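Local coordinates for CG4930 (Drosophila melanogaster, PDB 3ISM), which inhibits the nuclease EndoG by binding it, probably through two helical modules, the first of them related to the Ku C-terminal domain, at residues R96-Y107 and L136-F147; L219-K227 and E275-D283. The protein carries 1 engineered substitution. All coordinates share one frame; numbering follows the deposited sequence.

Contact 1: R96-Y107 and L136-F147; sequences RGDACFYDPTPY and LGPCWSRDSDLF
The backbone oxygen of Gly137 is gripped by two nitrogens of one guanidinium: Arg96 NE lies 2.7 Å from Gly137 O, within the carbonyl plane, and Arg96 NH2 reaches the same oxygen from above that plane. With CG anti to the backbone N (chi1 -175°) and the chain extended as far as NE, Arg96 carries its charge off the helix and into the bend of 136-147. There Arg96 NH2 also forms a salt bridge to Asp143 OD2, 2.9 Å away, from above the carboxylate, whose plane is turned 75° from the guanidinium. Asp143 OD1 takes the backbone N-H of Trp140, so the loop braces its own acid. A methionine in place of Arg96 would probably leave Gly137 O and the Asp143 carboxylate without their shared donor and let the bend shift. On one flank Tyr107 OH donates to Leu136 O at 2.7 Å; on the other Ser144 OG, which accepts from Leu146 N in an ST turn, donates to Cys100 O at 2.7 Å. The thiols of Cys100 and Cys139 pack between, SG to SG 3.6 Å, and Pro104 CB meets the edge of the Phe147 ring. Asp145 forms a salt bridge with Arg99 of the bound nuclease chain (CG8862). Within the Ku C-terminal-like domain, the loop after helix 124-132 thus lies across the junction of helices 81-102 and 104-120.

Contact 2: L219-K227 and E275-D283; sequences LEEYRTLMK and ELLQEYKGD
Helices 220-227 and 275-283 run in the same general direction, the axes of these short segments inclined at 29° and 10.4 Å apart at closest approach, and Leu219 and Leu276 bring the backbones nearest at the N-terminal end. Tyr222 bridges the gap. Its CG stands anti to the backbone N (chi1 165°), which sends the ring across to the second helix, where Leu276 CD1 sits over one face in a CH-pi contact, 3.6 Å from Tyr222 CG. The phenol then continues to Asp283: Tyr222 OH donates to Asp283 OD2 at 2.9 Å, on the anti side of the carboxylate and 21° out of its plane. Gripped at the hydroxyl and covered on that face, the ring is probably restrained from turning. Nearer the N-terminal end, Leu219 packs against Glu275 and Glu279; its CD1 lies 3.5 Å from Glu275 O and also touches Glu279 CG, while CD2 lies against the Glu275 side chain. Arg223 slants across Glu279, with Arg223 NH2 3.7 Å from Glu279 CG; the opposite charges are near, but beyond salt-bridge range. Helix 238-261 adds Ile248 and Ala252 against Tyr222 and Ile255 against Leu276, completing the apolar packing of three neighbouring helices in an all-helical bundle.

In the fold
From the N terminus the chain first builds a helical module in which contact 1 closes a loop of 28 residues, bringing 136-147 back onto the junction of helices 81-102 and 104-120. Only after it has closed does contact 2 open: its 47 intervening residues, largely helix, include helix 238-261 and return helix 267-287 to helix 220-229. The two therefore follow in series, neither enclosing nor crossing the other. The centres of contact 1 and contact 2 lie about 68 Å apart, on opposite sides of the chain's centre. Each ties together its own module. A nuclease chain (CG8862) lies close by at each, evidently a different copy at the two; at contact 2, Asp283 packs on Arg93 of the neighbouring CG8862 chain.

Contact 1: R96-Y107 and L136-F147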
loop_
_atom_site.group_PDB
_atom_site.type_symbol
_atom_site.label_atom_id
_atom_site.label_comp_id
_atom_site.label_asym_id
_atom_site.label_seq_id
_atom_site.Cartn_x
_atom_site.Cartn_y
_atom_site.Cartn_z
ATOM N N ARG C 96 -32.297 13.451 8.323
ATOM C CA ARG C 96 -31.545 12.863 9.442
ATOM C C ARG C 96 -30.325 12.023 8.997
ATOM O O ARG C 96 -29.262 12.068 9.622
ATOM C CB ARG C 96 -32.464 11.978 10.294
ATOM C CG ARG C 96 -31.786 11.422 11.544
ATOM C CD ARG C 96 -32.748 10.600 12.383
ATOM N NE ARG C 96 -32.206 10.338 13.717
ATOM C CZ ARG C 96 -31.323 9.378 13.987
ATOM N NH1 ARG C 96 -30.888 8.573 13.020
ATOM N NH2 ARG C 96 -30.892 9.205 15.221
ATOM N N GLY C 97 -30.505 11.253 7.927
ATOM C CA GLY C 97 -29.443 10.411 7.384
ATOM C C GLY C 97 -28.243 11.234 6.968
ATOM O O GLY C 97 -27.105 10.821 7.159
ATOM N N ASP C 98 -28.501 12.404 6.397
ATOM C CA ASP C 98 -27.429 13.338 6.055
ATOM C C ASP C 98 -26.858 14.036 7.279
ATOM O O ASP C 98 -25.638 14.202 7.389
ATOM C CB ASP C 98 -27.926 14.372 5.042
ATOM C CG ASP C 98 -28.145 13.768 3.678
ATOM O OD1 ASP C 98 -27.413 12.825 3.334
ATOM O OD2 ASP C 98 -29.047 14.209 2.952
ATOM N N ALA C 99 -27.738 14.465 8.187
ATOM C CA ALA C 99 -27.290 15.145 9.402
ATOM C C ALA C 99 -26.309 14.307 10.235
ATOM O O ALA C 99 -25.377 14.863 10.829
ATOM C CB ALA C 99 -28.466 15.567 10.249
ATOM N N CYS C 100 -26.521 12.988 10.281
ATOM C CA CYS C 100 -25.629 12.067 10.995
ATOM C C CYS C 100 -24.191 12.130 10.480
ATOM O O CYS C 100 -23.256 11.803 11.213
ATOM C CB CYS C 100 -26.094 10.613 10.838
ATOM S SG CYS C 100 -27.609 10.146 11.694
ATOM N N PHE C 101 -24.028 12.475 9.206
ATOM C CA PHE C 101 -22.718 12.542 8.572
ATOM C C PHE C 101 -22.170 13.976 8.583
ATOM O O PHE C 101 -21.008 14.201 8.939
ATOM C CB PHE C 101 -22.797 12.006 7.132
ATOM C CG PHE C 101 -21.472 12.018 6.399
ATOM C CD1 PHE C 101 -20.561 10.976 6.556
ATOM C CD2 PHE C 101 -21.136 13.068 5.551
ATOM C CE1 PHE C 101 -19.344 10.983 5.883
ATOM C CE2 PHE C 101 -19.907 13.081 4.872
ATOM C CZ PHE C 101 -19.015 12.040 5.040
ATOM N N TYR C 102 -23.007 14.935 8.180
ATOM C CA TYR C 102 -22.567 16.336 8.041
ATOM C C TYR C 102 -22.665 17.206 9.310
ATOM O O TYR C 102 -21.765 17.997 9.560
ATOM C CB TYR C 102 -23.320 17.056 6.918
ATOM C CG TYR C 102 -23.161 16.460 5.548
ATOM C CD1 TYR C 102 -24.199 15.742 4.969
ATOM C CD2 TYR C 102 -21.982 16.621 4.828
ATOM C CE1 TYR C 102 -24.081 15.187 3.719
ATOM C CE2 TYR C 102 -21.841 16.060 3.572
ATOM C CZ TYR C 102 -22.900 15.352 3.022
ATOM O OH TYR C 102 -22.786 14.807 1.776
ATOM N N ASP C 103 -23.754 17.087 10.084
ATOM C CA ASP C 103 -24.066 18.098 11.123
ATOM C C ASP C 103 -25.138 17.643 12.123
ATOM O O ASP C 103 -26.291 18.099 12.059
ATOM C CB ASP C 103 -24.551 19.374 10.423
ATOM C CG ASP C 103 -24.222 20.656 11.194
ATOM O OD1 ASP C 103 -23.728 20.612 12.349
ATOM O OD2 ASP C 103 -24.483 21.733 10.620
ATOM N N PRO C 104 -24.782 16.733 13.042
ATOM C CA PRO C 104 -25.798 16.218 13.960
ATOM C C PRO C 104 -26.301 17.212 15.002
ATOM O O PRO C 104 -27.447 17.102 15.423
ATOM C CB PRO C 104 -25.088 15.036 14.654
ATOM C CG PRO C 104 -23.882 14.764 13.831
ATOM C CD PRO C 104 -23.484 16.074 13.254
ATOM N N THR C 105 -25.465 18.123 15.452
ATOM C CA THR C 105 -25.860 19.069 16.479
ATOM C C THR C 105 -27.136 19.876 16.240
ATOM O O THR C 105 -27.986 19.871 17.056
ATOM C CB THR C 105 -24.707 19.922 16.961
ATOM O OG1 THR C 105 -23.781 19.094 17.622
ATOM C CG2 THR C 105 -25.202 20.942 17.925
ATOM N N PRO C 106 -27.254 20.539 15.112
ATOM C CA PRO C 106 -28.449 21.293 14.781
ATOM C C PRO C 106 -29.622 20.347 14.729
ATOM O O PRO C 106 -30.630 20.695 15.209
ATOM C CB PRO C 106 -28.138 21.851 13.411
ATOM C CG PRO C 106 -26.722 21.896 13.341
ATOM C CD PRO C 106 -26.106 21.042 14.373
ATOM N N TYR C 107 -29.469 19.157 14.173
ATOM C CA TYR C 107 -30.559 18.206 14.152
ATOM C C TYR C 107 -30.934 17.784 15.578
ATOM O O TYR C 107 -32.065 17.789 15.922
ATOM C CB TYR C 107 -30.249 16.981 13.293
ATOM C CG TYR C 107 -31.379 15.992 13.185
ATOM C CD1 TYR C 107 -32.192 15.975 12.099
ATOM C CD2 TYR C 107 -31.625 15.081 14.172
ATOM C CE1 TYR C 107 -33.196 15.122 12.004
ATOM C CE2 TYR C 107 -32.630 14.220 14.083
ATOM C CZ TYR C 107 -33.422 14.235 13.002
ATOM O OH TYR C 107 -34.437 13.381 12.897
ATOM N N LEU C 136 -35.984 8.258 14.966
ATOM C CA LEU C 136 -35.599 9.526 14.331
ATOM C C LEU C 136 -35.282 10.650 15.312
ATOM O O LEU C 136 -35.331 11.829 14.961
ATOM C CB LEU C 136 -36.620 9.977 13.273
ATOM C CG LEU C 136 -36.902 8.950 12.162
ATOM C CD1 LEU C 136 -38.042 9.400 11.259
ATOM C CD2 LEU C 136 -35.648 8.579 11.339
ATOM N N GLY C 137 -34.921 10.279 16.534
ATOM C CA GLY C 137 -34.477 11.239 17.533
ATOM C C GLY C 137 -33.012 11.579 17.321
ATOM O O GLY C 137 -32.494 11.403 16.227
ATOM N N PRO C 138 -32.334 12.074 18.371
ATOM C CA PRO C 138 -30.951 12.514 18.218
ATOM C C PRO C 138 -30.020 11.470 17.590
ATOM O O PRO C 138 -30.152 10.258 17.835
ATOM C CB PRO C 138 -30.523 12.825 19.658
ATOM C CG PRO C 138 -31.797 13.210 20.342
ATOM C CD PRO C 138 -32.816 12.257 19.755
ATOM N N CYS C 139 -29.105 11.956 16.763
ATOM C CA CYS C 139 -28.038 11.149 16.230
ATOM C C CYS C 139 -27.124 10.756 17.393
ATOM O O CYS C 139 -26.938 11.546 18.328
ATOM C CB CYS C 139 -27.242 11.947 15.187
ATOM S SG CYS C 139 -28.293 12.824 13.950
ATOM N N TRP C 140 -26.583 9.543 17.325
ATOM C CA TRP C 140 -25.678 9.009 18.352
ATOM C C TRP C 140 -24.787 7.894 17.789
ATOM O O TRP C 140 -24.728 7.715 16.576
ATOM C CB TRP C 140 -26.455 8.533 19.596
ATOM C CG TRP C 140 -27.344 7.334 19.438
ATOM C CD1 TRP C 140 -28.444 7.226 18.638
ATOM C CD2 TRP C 140 -27.257 6.096 20.165
ATOM N NE1 TRP C 140 -29.034 5.991 18.803
ATOM C CE2 TRP C 140 -28.331 5.284 19.744
ATOM C CE3 TRP C 140 -26.366 5.592 21.125
ATOM C CZ2 TRP C 140 -28.533 3.986 20.239
ATOM C CZ3 TRP C 140 -26.560 4.314 21.612
ATOM C CH2 TRP C 140 -27.638 3.522 21.171
ATOM N N SER C 141 -24.113 7.123 18.645
ATOM C CA SER C 141 -23.147 6.142 18.116
ATOM C C SER C 141 -23.752 4.986 17.303
ATOM O O SER C 141 -23.036 4.278 16.597
ATOM C CB SER C 141 -22.198 5.619 19.204
ATOM O OG SER C 141 -22.902 4.919 20.202
ATOM N N ARG C 142 -25.064 4.802 17.395
ATOM C CA ARG C 142 -25.717 3.764 16.611
ATOM C C ARG C 142 -25.700 4.142 15.134
ATOM O O ARG C 142 -25.579 3.271 14.273
ATOM C CB ARG C 142 -27.151 3.550 17.100
ATOM C CG ARG C 142 -27.854 2.293 16.600
ATOM C CD ARG C 142 -27.194 1.006 17.055
ATOM N NE ARG C 142 -27.016 0.891 18.502
ATOM C CZ ARG C 142 -27.875 0.297 19.329
ATOM N NH1 ARG C 142 -29.006 -0.230 18.865
ATOM N NH2 ARG C 142 -27.604 0.238 20.628
ATOM N N ASP C 143 -25.791 5.438 14.853
ATOM C CA ASP C 143 -25.979 5.898 13.481
ATOM C C ASP C 143 -24.985 6.950 12.966
ATOM O O ASP C 143 -25.102 7.389 11.821
ATOM C CB ASP C 143 -27.439 6.393 13.324
ATOM C CG ASP C 143 -27.920 7.214 14.535
ATOM O OD1 ASP C 143 -27.151 8.074 15.017
ATOM O OD2 ASP C 143 -29.065 7.005 15.001
ATOM N N SER C 144 -24.013 7.361 13.773
ATOM C CA SER C 144 -23.132 8.462 13.336
ATOM C C SER C 144 -21.660 8.265 13.731
ATOM O O SER C 144 -21.377 7.897 14.866
ATOM C CB SER C 144 -23.662 9.790 13.887
ATOM O OG SER C 144 -22.776 10.872 13.651
ATOM N N ASP C 145 -20.726 8.510 12.807
ATOM C CA ASP C 145 -19.294 8.406 13.155
ATOM C C ASP C 145 -18.776 9.597 13.979
ATOM O O ASP C 145 -17.594 9.665 14.332
ATOM C CB ASP C 145 -18.386 8.089 11.942
ATOM C CG ASP C 145 -18.338 9.203 10.884
ATOM O OD1 ASP C 145 -18.979 10.270 11.038
ATOM O OD2 ASP C 145 -17.635 8.989 9.869
ATOM N N LEU C 146 -19.675 10.517 14.296
ATOM C CA LEU C 146 -19.356 11.648 15.162
ATOM C C LEU C 146 -19.489 11.290 16.634
ATOM O O LEU C 146 -19.190 12.109 17.501
ATOM C CB LEU C 146 -20.248 12.841 14.836
ATOM C CG LEU C 146 -19.805 13.560 13.564
ATOM C CD1 LEU C 146 -20.511 13.044 12.311
ATOM C CD2 LEU C 146 -20.047 15.013 13.731
ATOM N N PHE C 147 -19.933 10.058 16.905
ATOM C CA PHE C 147 -20.166 9.589 18.259
ATOM C C PHE C 147 -19.505 8.217 18.484
ATOM O O PHE C 147 -19.119 7.523 17.529
ATOM C CB PHE C 147 -21.679 9.481 18.540
ATOM C CG PHE C 147 -22.461 10.775 18.358
ATOM C CD1 PHE C 147 -22.923 11.165 17.102
ATOM C CD2 PHE C 147 -22.783 11.570 19.462
ATOM C CE1 PHE C 147 -23.669 12.358 16.931
ATOM C CE2 PHE C 147 -23.531 12.747 19.311
ATOM C CZ PHE C 147 -23.977 13.144 18.036
HETATM O O HOH W 1 -21.716 9.593 10.371
#

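Contact 2: L219-K227 and E275-D283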
loop_
_atom_site.group_PDB
_atom_site.type_symbol
_atom_site.label_atom_id
_atom_site.label_comp_id
_atom_site.label_asym_id
_atom_site.label_seq_id
_atom_site.Cartn_x
_atom_site.Cartn_y
_atom_site.Cartn_z
ATOM N N LEU C 219 19.350 -38.766 -10.192
ATOM C CA LEU C 219 18.383 -37.683 -10.353
ATOM C C LEU C 219 17.666 -37.345 -9.044
ATOM O O LEU C 219 17.724 -36.208 -8.575
ATOM C CB LEU C 219 17.356 -38.024 -11.442
ATOM C CG LEU C 219 16.185 -37.040 -11.578
ATOM C CD1 LEU C 219 16.649 -35.738 -12.205
ATOM C CD2 LEU C 219 15.026 -37.641 -12.361
ATOM N N GLU C 220 16.985 -38.331 -8.464
ATOM C CA GLU C 220 16.238 -38.123 -7.225
ATOM C C GLU C 220 17.152 -38.158 -6.004
ATOM O O GLU C 220 16.766 -37.733 -4.917
ATOM C CB GLU C 220 15.095 -39.132 -7.099
ATOM C CG GLU C 220 13.947 -38.852 -8.056
ATOM C CD GLU C 220 12.930 -39.971 -8.101
ATOM O OE1 GLU C 220 12.335 -40.283 -7.047
ATOM O OE2 GLU C 220 12.718 -40.531 -9.197
ATOM N N GLU C 221 18.363 -38.671 -6.204
ATOM C CA GLU C 221 19.436 -38.582 -5.222
ATOM C C GLU C 221 19.906 -37.129 -5.135
ATOM O O GLU C 221 20.204 -36.625 -4.050
ATOM C CB GLU C 221 20.591 -39.499 -5.638
ATOM C CG GLU C 221 21.701 -39.666 -4.604
ATOM C CD GLU C 221 22.708 -40.736 -5.001
ATOM O OE1 GLU C 221 23.914 -40.415 -5.102
ATOM O OE2 GLU C 221 22.292 -41.896 -5.222
ATOM N N TYR C 222 19.959 -36.471 -6.292
ATOM C CA TYR C 222 20.256 -35.043 -6.398
ATOM C C TYR C 222 19.110 -34.224 -5.814
ATOM O O TYR C 222 19.339 -33.245 -5.102
ATOM C CB TYR C 222 20.499 -34.667 -7.872
ATOM C CG TYR C 222 20.468 -33.181 -8.203
ATOM C CD1 TYR C 222 21.648 -32.438 -8.280
ATOM C CD2 TYR C 222 19.266 -32.528 -8.473
ATOM C CE1 TYR C 222 21.623 -31.077 -8.595
ATOM C CE2 TYR C 222 19.232 -31.171 -8.779
ATOM C CZ TYR C 222 20.410 -30.454 -8.841
ATOM O OH TYR C 222 20.370 -29.114 -9.151
ATOM N N ARG C 223 17.884 -34.637 -6.136
ATOM C CA ARG C 223 16.672 -33.949 -5.701
ATOM C C ARG C 223 16.520 -33.940 -4.187
ATOM O O ARG C 223 16.321 -32.882 -3.590
ATOM C CB ARG C 223 15.429 -34.585 -6.327
ATOM C CG ARG C 223 15.146 -34.157 -7.752
ATOM C CD ARG C 223 13.660 -34.269 -8.049
ATOM N NE ARG C 223 13.353 -33.955 -9.440
ATOM C CZ ARG C 223 12.997 -34.857 -10.348
ATOM N NH1 ARG C 223 12.895 -36.138 -10.015
ATOM N NH2 ARG C 223 12.738 -34.477 -11.591
ATOM N N THR C 224 16.617 -35.122 -3.579
ATOM C CA THR C 224 16.450 -35.275 -2.134
ATOM C C THR C 224 17.511 -34.476 -1.376
ATOM O O THR C 224 17.209 -33.847 -0.361
ATOM C CB THR C 224 16.484 -36.763 -1.707
ATOM O OG1 THR C 224 15.691 -37.537 -2.614
ATOM C CG2 THR C 224 15.934 -36.940 -0.293
ATOM N N LEU C 225 18.739 -34.486 -1.895
ATOM C CA LEU C 225 19.837 -33.707 -1.322
ATOM C C LEU C 225 19.574 -32.203 -1.424
ATOM O O LEU C 225 19.932 -31.439 -0.525
ATOM C CB LEU C 225 21.160 -34.060 -2.010
ATOM C CG LEU C 225 22.461 -33.634 -1.320
ATOM C CD1 LEU C 225 22.682 -34.412 -0.027
ATOM C CD2 LEU C 225 23.645 -33.816 -2.255
ATOM N N MET C 226 18.944 -31.794 -2.523
ATOM C CA MET C 226 18.554 -30.403 -2.730
ATOM C C MET C 226 17.368 -30.041 -1.834
ATOM O O MET C 226 17.231 -28.896 -1.408
ATOM C CB MET C 226 18.200 -30.163 -4.201
ATOM C CG MET C 226 18.295 -28.708 -4.660
ATOM S SD MET C 226 19.998 -28.149 -4.887
ATOM C CE MET C 226 19.720 -26.532 -5.600
ATOM N N LYS C 227 16.516 -31.024 -1.554
ATOM C CA LYS C 227 15.355 -30.821 -0.691
ATOM C C LYS C 227 15.739 -30.748 0.791
ATOM O O LYS C 227 15.057 -30.091 1.581
ATOM C CB LYS C 227 14.314 -31.922 -0.918
ATOM C CG LYS C 227 13.543 -31.794 -2.226
ATOM C CD LYS C 227 12.792 -33.076 -2.556
ATOM C CE LYS C 227 12.376 -33.109 -4.020
ATOM N NZ LYS C 227 11.779 -34.419 -4.396
ATOM N N GLU C 275 18.849 -37.258 -17.689
ATOM C CA GLU C 275 17.857 -37.070 -16.635
ATOM C C GLU C 275 18.332 -35.985 -15.672
ATOM O O GLU C 275 17.626 -34.999 -15.433
ATOM C CB GLU C 275 17.686 -38.383 -15.869
ATOM C CG GLU C 275 16.259 -38.856 -15.673
ATOM C CD GLU C 275 16.195 -40.307 -15.226
ATOM O OE1 GLU C 275 16.979 -41.126 -15.753
ATOM O OE2 GLU C 275 15.363 -40.633 -14.352
ATOM N N LEU C 276 19.542 -36.175 -15.140
ATOM C CA LEU C 276 20.134 -35.250 -14.174
ATOM C C LEU C 276 20.498 -33.896 -14.794
ATOM O O LEU C 276 20.247 -32.849 -14.193
ATOM C CB LEU C 276 21.359 -35.885 -13.498
ATOM C CG LEU C 276 22.176 -35.027 -12.523
ATOM C CD1 LEU C 276 21.303 -34.439 -11.425
ATOM C CD2 LEU C 276 23.300 -35.825 -11.913
ATOM N N LEU C 277 21.069 -33.931 -15.995
ATOM C CA LEU C 277 21.539 -32.728 -16.679
ATOM C C LEU C 277 20.423 -31.731 -16.965
ATOM O O LEU C 277 20.660 -30.522 -16.967
ATOM C CB LEU C 277 22.260 -33.098 -17.980
ATOM C CG LEU C 277 23.059 -32.029 -18.740
ATOM C CD1 LEU C 277 24.074 -31.307 -17.849
ATOM C CD2 LEU C 277 23.748 -32.651 -19.956
ATOM N N GLN C 278 19.214 -32.237 -17.198
ATOM C CA GLN C 278 18.056 -31.376 -17.432
ATOM C C GLN C 278 17.609 -30.670 -16.146
ATOM O O GLN C 278 17.270 -29.481 -16.171
ATOM C CB GLN C 278 16.898 -32.158 -18.060
ATOM C CG GLN C 278 15.795 -31.264 -18.636
ATOM C CD GLN C 278 14.706 -32.035 -19.358
ATOM O OE1 GLN C 278 14.447 -33.203 -19.061
ATOM N NE2 GLN C 278 14.052 -31.375 -20.311
ATOM N N GLU C 279 17.629 -31.400 -15.031
ATOM C CA GLU C 279 17.236 -30.799 -13.766
ATOM C C GLU C 279 18.330 -29.928 -13.149
ATOM O O GLU C 279 18.033 -28.873 -12.576
ATOM C CB GLU C 279 16.681 -31.839 -12.789
ATOM C CG GLU C 279 15.341 -32.454 -13.235
ATOM C CD GLU C 279 14.457 -31.496 -14.033
ATOM O OE1 GLU C 279 14.179 -30.371 -13.551
ATOM O OE2 GLU C 279 14.030 -31.880 -15.143
ATOM N N TYR C 280 19.589 -30.335 -13.298
ATOM C CA TYR C 280 20.695 -29.491 -12.870
ATOM C C TYR C 280 20.696 -28.177 -13.665
ATOM O O TYR C 280 20.877 -27.108 -13.080
ATOM C CB TYR C 280 22.035 -30.225 -12.958
ATOM C CG TYR C 280 23.238 -29.315 -12.884
ATOM C CD1 TYR C 280 23.410 -28.422 -11.822
ATOM C CD2 TYR C 280 24.207 -29.348 -13.873
ATOM C CE1 TYR C 280 24.507 -27.575 -11.775
ATOM C CE2 TYR C 280 25.313 -28.518 -13.822
ATOM C CZ TYR C 280 25.457 -27.636 -12.776
ATOM O OH TYR C 280 26.558 -26.816 -12.744
ATOM N N LYS C 281 20.450 -28.244 -14.975
ATOM C CA LYS C 281 20.328 -27.021 -15.783
ATOM C C LYS C 281 19.207 -26.102 -15.271
ATOM O O LYS C 281 19.418 -24.897 -15.097
ATOM C CB LYS C 281 20.155 -27.314 -17.292
ATOM C CG LYS C 281 20.029 -26.027 -18.125
ATOM C CD LYS C 281 19.835 -26.245 -19.613
ATOM C CE LYS C 281 19.419 -24.936 -20.275
ATOM N NZ LYS C 281 19.553 -24.978 -21.764
ATOM N N GLY C 282 18.032 -26.678 -15.014
ATOM C CA GLY C 282 16.899 -25.913 -14.498
ATOM C C GLY C 282 17.218 -25.144 -13.229
ATOM O O GLY C 282 16.896 -23.953 -13.116
ATOM N N ASP C 283 17.855 -25.821 -12.271
ATOM C CA ASP C 283 18.258 -25.183 -11.013
ATOM C C ASP C 283 19.350 -24.142 -11.223
ATOM O O ASP C 283 19.329 -23.091 -10.577
ATOM C CB ASP C 283 18.715 -26.225 -9.988
ATOM C CG ASP C 283 17.555 -26.891 -9.279
ATOM O OD1 ASP C 283 16.595 -26.177 -8.899
ATOM O OD2 ASP C 283 17.608 -28.126 -9.095
#